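Local structure of alkaline phosphatase (Antarctic bacterium, 2W5V) at residues Asn121-Gly126 with Asn246-Ile251; Leu163-Gly168 with Asp236-Phe241. The protein probably hydrolyses phosphate monoesters as a zinc- and magnesium-dependent alkaline phosphatase working through a phosphoserine intermediate. The protein carries 1 engineered substitution. One frame throughout, in Å; residues are numbered along the deposited sequence.

Contact 1 (Asn121-Gly126 with Asn246-Ile251)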
ATOM      1  N   ASN B 121      19.727  16.401 -22.511  1.00 16.44           N
ATOM      2  CA  ASN B 121      19.978  17.408 -21.484  1.00 18.05           C
ATOM      3  C   ASN B 121      21.361  17.255 -20.856  1.00 25.22           C
ATOM      4  O   ASN B 121      21.609  17.736 -19.748  1.00 24.79           O
ATOM      5  CB  ASN B 121      18.892  17.368 -20.395  1.00 19.94           C
ATOM      6  CG  ASN B 121      17.568  17.931 -20.876  1.00 18.39           C
ATOM      7  OD1 ASN B 121      17.228  19.080 -20.591  1.00 21.38           O
ATOM      8  ND2 ASN B 121      16.832  17.137 -21.642  1.00 18.33           N
ATOM      9  N   ASN B 122      22.257  16.576 -21.563  1.00 22.27           N
ATOM     10  CA  ASN B 122      23.617  16.367 -21.075  1.00 25.93           C
ATOM     11  C   ASN B 122      23.657  15.565 -19.771  1.00 24.97           C
ATOM     12  O   ASN B 122      24.538  15.763 -18.937  1.00 21.56           O
ATOM     13  CB  ASN B 122      24.328  17.713 -20.888  1.00 34.47           C
ATOM     14  CG  ASN B 122      25.830  17.563 -20.698  1.00 50.04           C
ATOM     15  OD1 ASN B 122      26.451  16.647 -21.244  1.00 49.86           O
ATOM     16  ND2 ASN B 122      26.421  18.469 -19.921  1.00 52.79           N
ATOM     17  N   ILE B 123      22.697  14.659 -19.597  1.00 23.04           N
ATOM     18  CA  ILE B 123      22.656  13.799 -18.410  1.00 19.35           C
ATOM     19  C   ILE B 123      23.234  12.417 -18.735  1.00 25.39           C
ATOM     20  O   ILE B 123      22.845  11.796 -19.729  1.00 24.20           O
ATOM     21  CB  ILE B 123      21.205  13.613 -17.925  1.00 13.40           C
ATOM     22  CG1 ILE B 123      20.480  14.961 -17.826  1.00 17.17           C
ATOM     23  CG2 ILE B 123      21.161  12.863 -16.594  1.00 18.56           C
ATOM     24  CD1 ILE B 123      21.063  15.895 -16.793  1.00 20.91           C
ATOM     25  N   LYS B 124      24.156  11.927 -17.909  1.00 21.41           N
ATOM     26  CA  LYS B 124      24.676  10.561 -18.062  1.00 19.99           C
ATOM     27  C   LYS B 124      23.644   9.514 -17.582  1.00 24.53           C
ATOM     28  O   LYS B 124      22.967   9.720 -16.576  1.00 22.74           O
ATOM     29  CB  LYS B 124      25.994  10.408 -17.296  1.00 22.21           C
ATOM     30  CG  LYS B 124      27.180  11.155 -17.913  1.00 25.07           C
ATOM     31  CD  LYS B 124      27.742  10.395 -19.110  1.00 34.76           C
ATOM     32  CE  LYS B 124      28.932  11.113 -19.730  1.00 45.60           C
ATOM     33  NZ  LYS B 124      28.545  12.436 -20.284  1.00 49.05           N
ATOM     34  N   THR B 125      23.524   8.396 -18.294  1.00 20.01           N
ATOM     35  CA  THR B 125      22.443   7.447 -18.018  1.00 19.84           C
ATOM     36  C   THR B 125      22.934   6.019 -17.791  1.00 21.11           C
ATOM     37  O   THR B 125      23.914   5.580 -18.392  1.00 26.25           O
ATOM     38  CB  THR B 125      21.414   7.432 -19.168  1.00 28.56           C
ATOM     39  OG1 THR B 125      22.078   7.117 -20.400  1.00 28.01           O
ATOM     40  CG2 THR B 125      20.736   8.788 -19.298  1.00 28.84           C
ATOM     41  N   GLY B 126      22.249   5.289 -16.919  1.00 20.43           N
ATOM     42  CA  GLY B 126      22.620   3.914 -16.656  1.00 16.00           C
ATOM     43  C   GLY B 126      21.443   3.010 -16.333  1.00 18.78           C
ATOM     44  O   GLY B 126      20.410   3.458 -15.827  1.00 17.66           O
ATOM     45  N   ASN B 246      31.638  15.784 -12.471  1.00 39.29           N
ATOM     46  CA  ASN B 246      30.554  16.572 -11.896  1.00 43.74           C
ATOM     47  C   ASN B 246      29.281  16.525 -12.736  1.00 39.25           C
ATOM     48  O   ASN B 246      28.473  17.454 -12.720  1.00 39.96           O
ATOM     49  CB  ASN B 246      31.000  18.024 -11.699  1.00 53.98           C
ATOM     50  CG  ASN B 246      30.249  18.715 -10.580  1.00 64.69           C
ATOM     51  OD1 ASN B 246      30.004  18.126  -9.527  1.00 67.69           O
ATOM     52  ND2 ASN B 246      29.883  19.973 -10.799  1.00 70.09           N
ATOM     53  N   SER B 247      29.114  15.434 -13.472  1.00 32.37           N
ATOM     54  CA  SER B 247      27.987  15.276 -14.380  1.00 28.87           C
ATOM     55  C   SER B 247      26.728  14.880 -13.616  1.00 27.30           C
ATOM     56  O   SER B 247      26.801  14.182 -12.615  1.00 25.72           O
ATOM     57  CB  SER B 247      28.324  14.208 -15.420  1.00 30.29           C
ATOM     58  OG  SER B 247      27.224  13.961 -16.270  1.00 39.76           O
ATOM     59  N   ALA B 248      25.572  15.323 -14.084  1.00 24.17           N
ATOM     60  CA  ALA B 248      24.316  14.839 -13.522  1.00 27.05           C
ATOM     61  C   ALA B 248      24.013  13.467 -14.124  1.00 25.53           C
ATOM     62  O   ALA B 248      24.529  13.126 -15.188  1.00 22.39           O
ATOM     63  CB  ALA B 248      23.200  15.806 -13.818  1.00 25.06           C
ATOM     64  N   PHE B 249      23.183  12.679 -13.454  1.00 23.36           N
ATOM     65  CA  PHE B 249      22.906  11.336 -13.938  1.00 18.46           C
ATOM     66  C   PHE B 249      21.483  10.866 -13.682  1.00 15.87           C
ATOM     67  O   PHE B 249      20.792  11.366 -12.796  1.00 20.89           O
ATOM     68  CB  PHE B 249      23.914  10.333 -13.356  1.00 21.85           C
ATOM     69  CG  PHE B 249      23.825  10.161 -11.849  1.00 25.51           C
ATOM     70  CD1 PHE B 249      22.871   9.317 -11.287  1.00 23.57           C
ATOM     71  CD2 PHE B 249      24.716  10.817 -11.003  1.00 20.56           C
ATOM     72  CE1 PHE B 249      22.791   9.141  -9.909  1.00 21.94           C
ATOM     73  CE2 PHE B 249      24.651  10.642  -9.620  1.00 20.01           C
ATOM     74  CZ  PHE B 249      23.684   9.805  -9.075  1.00 22.29           C
ATOM     75  N   PHE B 250      21.057   9.907 -14.491  1.00 21.15           N
ATOM     76  CA  PHE B 250      19.830   9.171 -14.273  1.00 19.62           C
ATOM     77  C   PHE B 250      20.169   7.680 -14.280  1.00 20.14           C
ATOM     78  O   PHE B 250      20.867   7.211 -15.175  1.00 21.51           O
ATOM     79  CB  PHE B 250      18.816   9.474 -15.385  1.00 15.12           C
ATOM     80  CG  PHE B 250      17.614   8.579 -15.346  1.00 14.39           C
ATOM     81  CD1 PHE B 250      16.507   8.912 -14.578  1.00 23.04           C
ATOM     82  CD2 PHE B 250      17.609   7.384 -16.043  1.00 20.19           C
ATOM     83  CE1 PHE B 250      15.412   8.080 -14.521  1.00 24.66           C
ATOM     84  CE2 PHE B 250      16.519   6.541 -16.000  1.00 21.09           C
ATOM     85  CZ  PHE B 250      15.412   6.887 -15.233  1.00 24.48           C
ATOM     86  N   ILE B 251      19.688   6.942 -13.282  1.00 19.36           N
ATOM     87  CA  ILE B 251      19.900   5.491 -13.206  1.00 16.66           C
ATOM     88  C   ILE B 251      18.578   4.794 -12.931  1.00 21.44           C
ATOM     89  O   ILE B 251      17.787   5.267 -12.113  1.00 19.37           O
ATOM     90  CB  ILE B 251      20.880   5.129 -12.055  1.00 16.37           C
ATOM     91  CG1 ILE B 251      22.280   5.654 -12.352  1.00 17.24           C
ATOM     92  CG2 ILE B 251      20.924   3.626 -11.809  1.00 18.54           C
ATOM     93  CD1 ILE B 251      23.182   5.702 -11.116  1.00 28.92           C
TER
HETATM   94  O   HOH W   1      27.420  14.764 -18.955  1.00 30.55           O
HETATM   95  O   HOH W   2      25.490  17.020 -16.466  1.00 31.82           O
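Ser-247 meets Lys-124: its OG lies 3.3 Å from Lys-124 CG, alongside the aliphatic part of the lysine. With OG anti to the backbone N (chi1 176°), the hydroxyl hydrogen-bonds to a water that also accepts from Lys-124 NZ and donates to Asn-122 O. Lysine suits this partly exposed start of the strand because its bent chain packs while its ammonium stays hydrated. A second water joins Asn-122 O to the backbone N of Ala-248. Asn-122, at positive phi, is the C' residue of the Schellman motif that ends helix 114-120, which asparagine adopts readily.

The carbonyl O of Ala-248 accepts from Lys-124 N at 3.0 Å, and the small CB of the same residue lets Ile-123 CD1 approach to 3.7 Å. From here strands 124-126 and 249-251 run parallel in the central sheet of the alkaline phosphatase fold, their axes 4.7 Å apart at closest. Phe-249 sets its CA against CG2, the second branch of Ile-123, at 3.5 Å; its ring leads away from the lysine toward Leu-242 of helix 230-242.

Phe-250 bonds on both sides of Thr-125: its N donates almost straight to Lys-124 O (2.8 Å, 161° at the hydrogen), and its O accepts from Gly-126 N at 2.9 Å. Its side chain shares a sheet face with Thr-125, beneath helix 114-120. Gly-126 has no side chain, so at this pair the bulk comes from Ile-251, which packs against helix 230-242; its CA lies 3.4 Å from Gly-126 O.

Contact 2 (Leu163-Gly168 with Asp236-Phe241)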
ATOM      1  N   LEU B 163      22.648   5.121 -23.693  1.00 24.52           N
ATOM      2  CA  LEU B 163      23.158   4.629 -22.414  1.00 24.81           C
ATOM      3  C   LEU B 163      24.667   4.787 -22.283  1.00 24.27           C
ATOM      4  O   LEU B 163      25.413   4.527 -23.231  1.00 26.31           O
ATOM      5  CB  LEU B 163      22.799   3.158 -22.229  1.00 26.77           C
ATOM      6  CG  LEU B 163      21.399   2.856 -21.722  1.00 29.48           C
ATOM      7  CD1 LEU B 163      21.266   1.362 -21.492  1.00 30.02           C
ATOM      8  CD2 LEU B 163      21.142   3.639 -20.444  1.00 25.17           C
ATOM      9  N   ASP B 164      25.110   5.196 -21.101  1.00 18.23           N
ATOM     10  CA  ASP B 164      26.529   5.340 -20.813  1.00 21.05           C
ATOM     11  C   ASP B 164      27.040   4.175 -19.977  1.00 26.29           C
ATOM     12  O   ASP B 164      28.237   3.887 -19.963  1.00 24.13           O
ATOM     13  CB  ASP B 164      26.767   6.644 -20.058  1.00 23.46           C
ATOM     14  CG  ASP B 164      26.323   7.863 -20.856  1.00 32.45           C
ATOM     15  OD1 ASP B 164      26.989   8.211 -21.863  1.00 28.07           O
ATOM     16  OD2 ASP B 164      25.306   8.475 -20.470  1.00 32.89           O
ATOM     17  N   PHE B 165      26.123   3.509 -19.280  1.00 22.67           N
ATOM     18  CA  PHE B 165      26.480   2.426 -18.366  1.00 21.20           C
ATOM     19  C   PHE B 165      25.373   1.374 -18.321  1.00 19.52           C
ATOM     20  O   PHE B 165      24.194   1.713 -18.320  1.00 24.09           O
ATOM     21  CB  PHE B 165      26.690   3.003 -16.961  1.00 23.22           C
ATOM     22  CG  PHE B 165      27.114   1.987 -15.926  1.00 25.25           C
ATOM     23  CD1 PHE B 165      28.450   1.849 -15.576  1.00 23.94           C
ATOM     24  CD2 PHE B 165      26.174   1.193 -15.286  1.00 23.83           C
ATOM     25  CE1 PHE B 165      28.842   0.925 -14.609  1.00 29.85           C
ATOM     26  CE2 PHE B 165      26.558   0.264 -14.318  1.00 22.37           C
ATOM     27  CZ  PHE B 165      27.890   0.132 -13.980  1.00 21.97           C
ATOM     28  N   PHE B 166      25.743   0.099 -18.263  1.00 17.53           N
ATOM     29  CA  PHE B 166      24.749  -0.924 -17.937  1.00 19.29           C
ATOM     30  C   PHE B 166      25.399  -2.131 -17.288  1.00 24.74           C
ATOM     31  O   PHE B 166      26.601  -2.360 -17.441  1.00 26.49           O
ATOM     32  CB  PHE B 166      23.913  -1.328 -19.166  1.00 17.78           C
ATOM     33  CG  PHE B 166      24.684  -2.099 -20.212  1.00 23.67           C
ATOM     34  CD1 PHE B 166      24.846  -3.474 -20.104  1.00 25.20           C
ATOM     35  CD2 PHE B 166      25.233  -1.448 -21.306  1.00 23.77           C
ATOM     36  CE1 PHE B 166      25.553  -4.187 -21.068  1.00 27.24           C
ATOM     37  CE2 PHE B 166      25.938  -2.152 -22.272  1.00 29.19           C
ATOM     38  CZ  PHE B 166      26.096  -3.526 -22.152  1.00 28.04           C
ATOM     39  N   ALA B 167      24.600  -2.892 -16.549  1.00 18.56           N
ATOM     40  CA  ALA B 167      25.072  -4.116 -15.916  1.00 15.61           C
ATOM     41  C   ALA B 167      23.910  -5.078 -15.751  1.00 27.67           C
ATOM     42  O   ALA B 167      22.861  -4.713 -15.212  1.00 22.56           O
ATOM     43  CB  ALA B 167      25.699  -3.808 -14.567  1.00 19.58           C
ATOM     44  N   GLY B 168      24.092  -6.303 -16.229  1.00 22.24           N
ATOM     45  CA  GLY B 168      23.065  -7.318 -16.100  1.00 22.02           C
ATOM     46  C   GLY B 168      23.502  -8.635 -16.698  1.00 22.85           C
ATOM     47  O   GLY B 168      24.687  -8.833 -16.968  1.00 23.05           O
ATOM     48  N   ASP B 236      26.018   1.153  -7.057  1.00 24.65           N
ATOM     49  CA  ASP B 236      27.020   2.054  -6.498  1.00 30.25           C
ATOM     50  C   ASP B 236      28.089   2.379  -7.538  1.00 32.17           C
ATOM     51  O   ASP B 236      28.595   3.504  -7.613  1.00 30.92           O
ATOM     52  CB  ASP B 236      27.675   1.432  -5.269  1.00 42.70           C
ATOM     53  CG  ASP B 236      28.549   2.416  -4.524  1.00 62.77           C
ATOM     54  OD1 ASP B 236      27.993   3.370  -3.936  1.00 69.70           O
ATOM     55  OD2 ASP B 236      29.788   2.238  -4.528  1.00 65.66           O
ATOM     56  N   LEU B 237      28.438   1.379  -8.334  1.00 24.79           N
ATOM     57  CA  LEU B 237      29.414   1.572  -9.398  1.00 26.13           C
ATOM     58  C   LEU B 237      28.849   2.530 -10.455  1.00 26.34           C
ATOM     59  O   LEU B 237      29.547   3.436 -10.921  1.00 25.96           O
ATOM     60  CB  LEU B 237      29.777   0.231 -10.030  1.00 24.90           C
ATOM     61  CG  LEU B 237      30.943   0.239 -11.012  1.00 31.43           C
ATOM     62  CD1 LEU B 237      32.222   0.681 -10.311  1.00 30.25           C
ATOM     63  CD2 LEU B 237      31.111  -1.138 -11.621  1.00 36.22           C
ATOM     64  N   ALA B 238      27.583   2.331 -10.820  1.00 27.07           N
ATOM     65  CA  ALA B 238      26.916   3.195 -11.795  1.00 27.77           C
ATOM     66  C   ALA B 238      26.930   4.640 -11.317  1.00 26.90           C
ATOM     67  O   ALA B 238      27.226   5.559 -12.075  1.00 23.02           O
ATOM     68  CB  ALA B 238      25.482   2.730 -12.030  1.00 23.15           C
ATOM     69  N   ILE B 239      26.599   4.836 -10.049  1.00 22.13           N
ATOM     70  CA  ILE B 239      26.617   6.172  -9.473  1.00 27.99           C
ATOM     71  C   ILE B 239      27.985   6.851  -9.619  1.00 31.05           C
ATOM     72  O   ILE B 239      28.074   8.000 -10.056  1.00 27.84           O
ATOM     73  CB  ILE B 239      26.209   6.147  -8.000  1.00 24.34           C
ATOM     74  CG1 ILE B 239      24.708   5.866  -7.888  1.00 19.14           C
ATOM     75  CG2 ILE B 239      26.559   7.473  -7.348  1.00 21.01           C
ATOM     76  CD1 ILE B 239      24.247   5.546  -6.462  1.00 18.24           C
ATOM     77  N   GLN B 240      29.047   6.140  -9.262  1.00 25.03           N
ATOM     78  CA  GLN B 240      30.389   6.707  -9.360  1.00 24.20           C
ATOM     79  C   GLN B 240      30.774   6.971 -10.803  1.00 25.57           C
ATOM     80  O   GLN B 240      31.362   8.004 -11.116  1.00 27.69           O
ATOM     81  CB  GLN B 240      31.421   5.779  -8.727  1.00 29.66           C
ATOM     82  CG  GLN B 240      31.126   5.407  -7.295  1.00 34.63           C
ATOM     83  CD  GLN B 240      32.202   4.519  -6.717  1.00 45.31           C
ATOM     84  OE1 GLN B 240      33.303   4.982  -6.405  1.00 50.41           O
ATOM     85  NE2 GLN B 240      31.898   3.231  -6.579  1.00 46.73           N
ATOM     86  N   PHE B 241      30.451   6.038 -11.690  1.00 24.17           N
ATOM     87  CA  PHE B 241      30.862   6.187 -13.079  1.00 28.84           C
ATOM     88  C   PHE B 241      30.129   7.341 -13.745  1.00 33.12           C
ATOM     89  O   PHE B 241      30.725   8.114 -14.495  1.00 30.78           O
ATOM     90  CB  PHE B 241      30.608   4.909 -13.871  1.00 27.89           C
ATOM     91  CG  PHE B 241      31.036   5.006 -15.312  1.00 30.22           C
ATOM     92  CD1 PHE B 241      32.367   4.833 -15.662  1.00 24.68           C
ATOM     93  CD2 PHE B 241      30.113   5.267 -16.311  1.00 30.08           C
ATOM     94  CE1 PHE B 241      32.775   4.924 -16.980  1.00 23.30           C
ATOM     95  CE2 PHE B 241      30.512   5.356 -17.641  1.00 27.51           C
ATOM     96  CZ  PHE B 241      31.846   5.186 -17.975  1.00 24.75           C
TER
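Phe-165 is the bump on the strand side, and Ala-238 offers the shallow place on the helix that receives it. The CA of Ala-238 stands over the middle of the phenylalanine ring, 3.9 Å from its centroid, a CH-pi contact. Its methyl group lies over the same face but nearer the rim, where CB comes within 3.5 Å of Phe-165 CE2. A side chain no larger than a methyl lets the flat ring lie close to the helix backbone. The ring gets there because Phe-165 holds CG anti to its backbone nitrogen (chi1 -178°), extending the side chain from the strand toward the helix.

This is the helix-on-sheet packing of an alpha/beta fold: helix 230-242 lies against the central sheet, and its 236-241 segment runs nearly antiparallel to strand 165-168, at 170°, with the axes 9.2 Å apart. The gap is bridged by side chains.

Leu-237 and Phe-241, one helical turn apart, form the walls of the hollow. Leu-237 reaches the edge of the Phe-165 ring near its plane, CD2 lying 4.2 Å from CZ, and a branched aliphatic end suits such a rim position. Phe-241 closes in nearer the CB end of the ring: its CD2 is 3.9 Å from Phe-165 CD1, with the ring planes inclined at 42°. Further along the same ring, Phe-241 CE2 rests 3.6 Å from Asp-164 O. The carboxylate of Asp-164 turns away from this apolar pocket, to the backbone N of Thr-125 and to a salt bridge with Arg-209.

Overall arrangement
Leaving helix 114-120, the chain enters strand 124-129 through 121-126, the first half of contact 1, and next reaches 163-168 on strand 165-169, its neighbour in the sheet. After an excursion through strands 192-195 and 210-214, helix 230-242 returns and closes contact 2 at 236-241. The following strand, 249-255, closes contact 1 on the other side of strand 124-129, so contact 2 is nested within the longer loop. Contact 1 joins strand to strand within the sheet, whereas contact 2 fixes a helix upon it. The two meet through Asp-164 of contact 2 and Thr-125 of contact 1, and through Ile-251 packing on Ile-239.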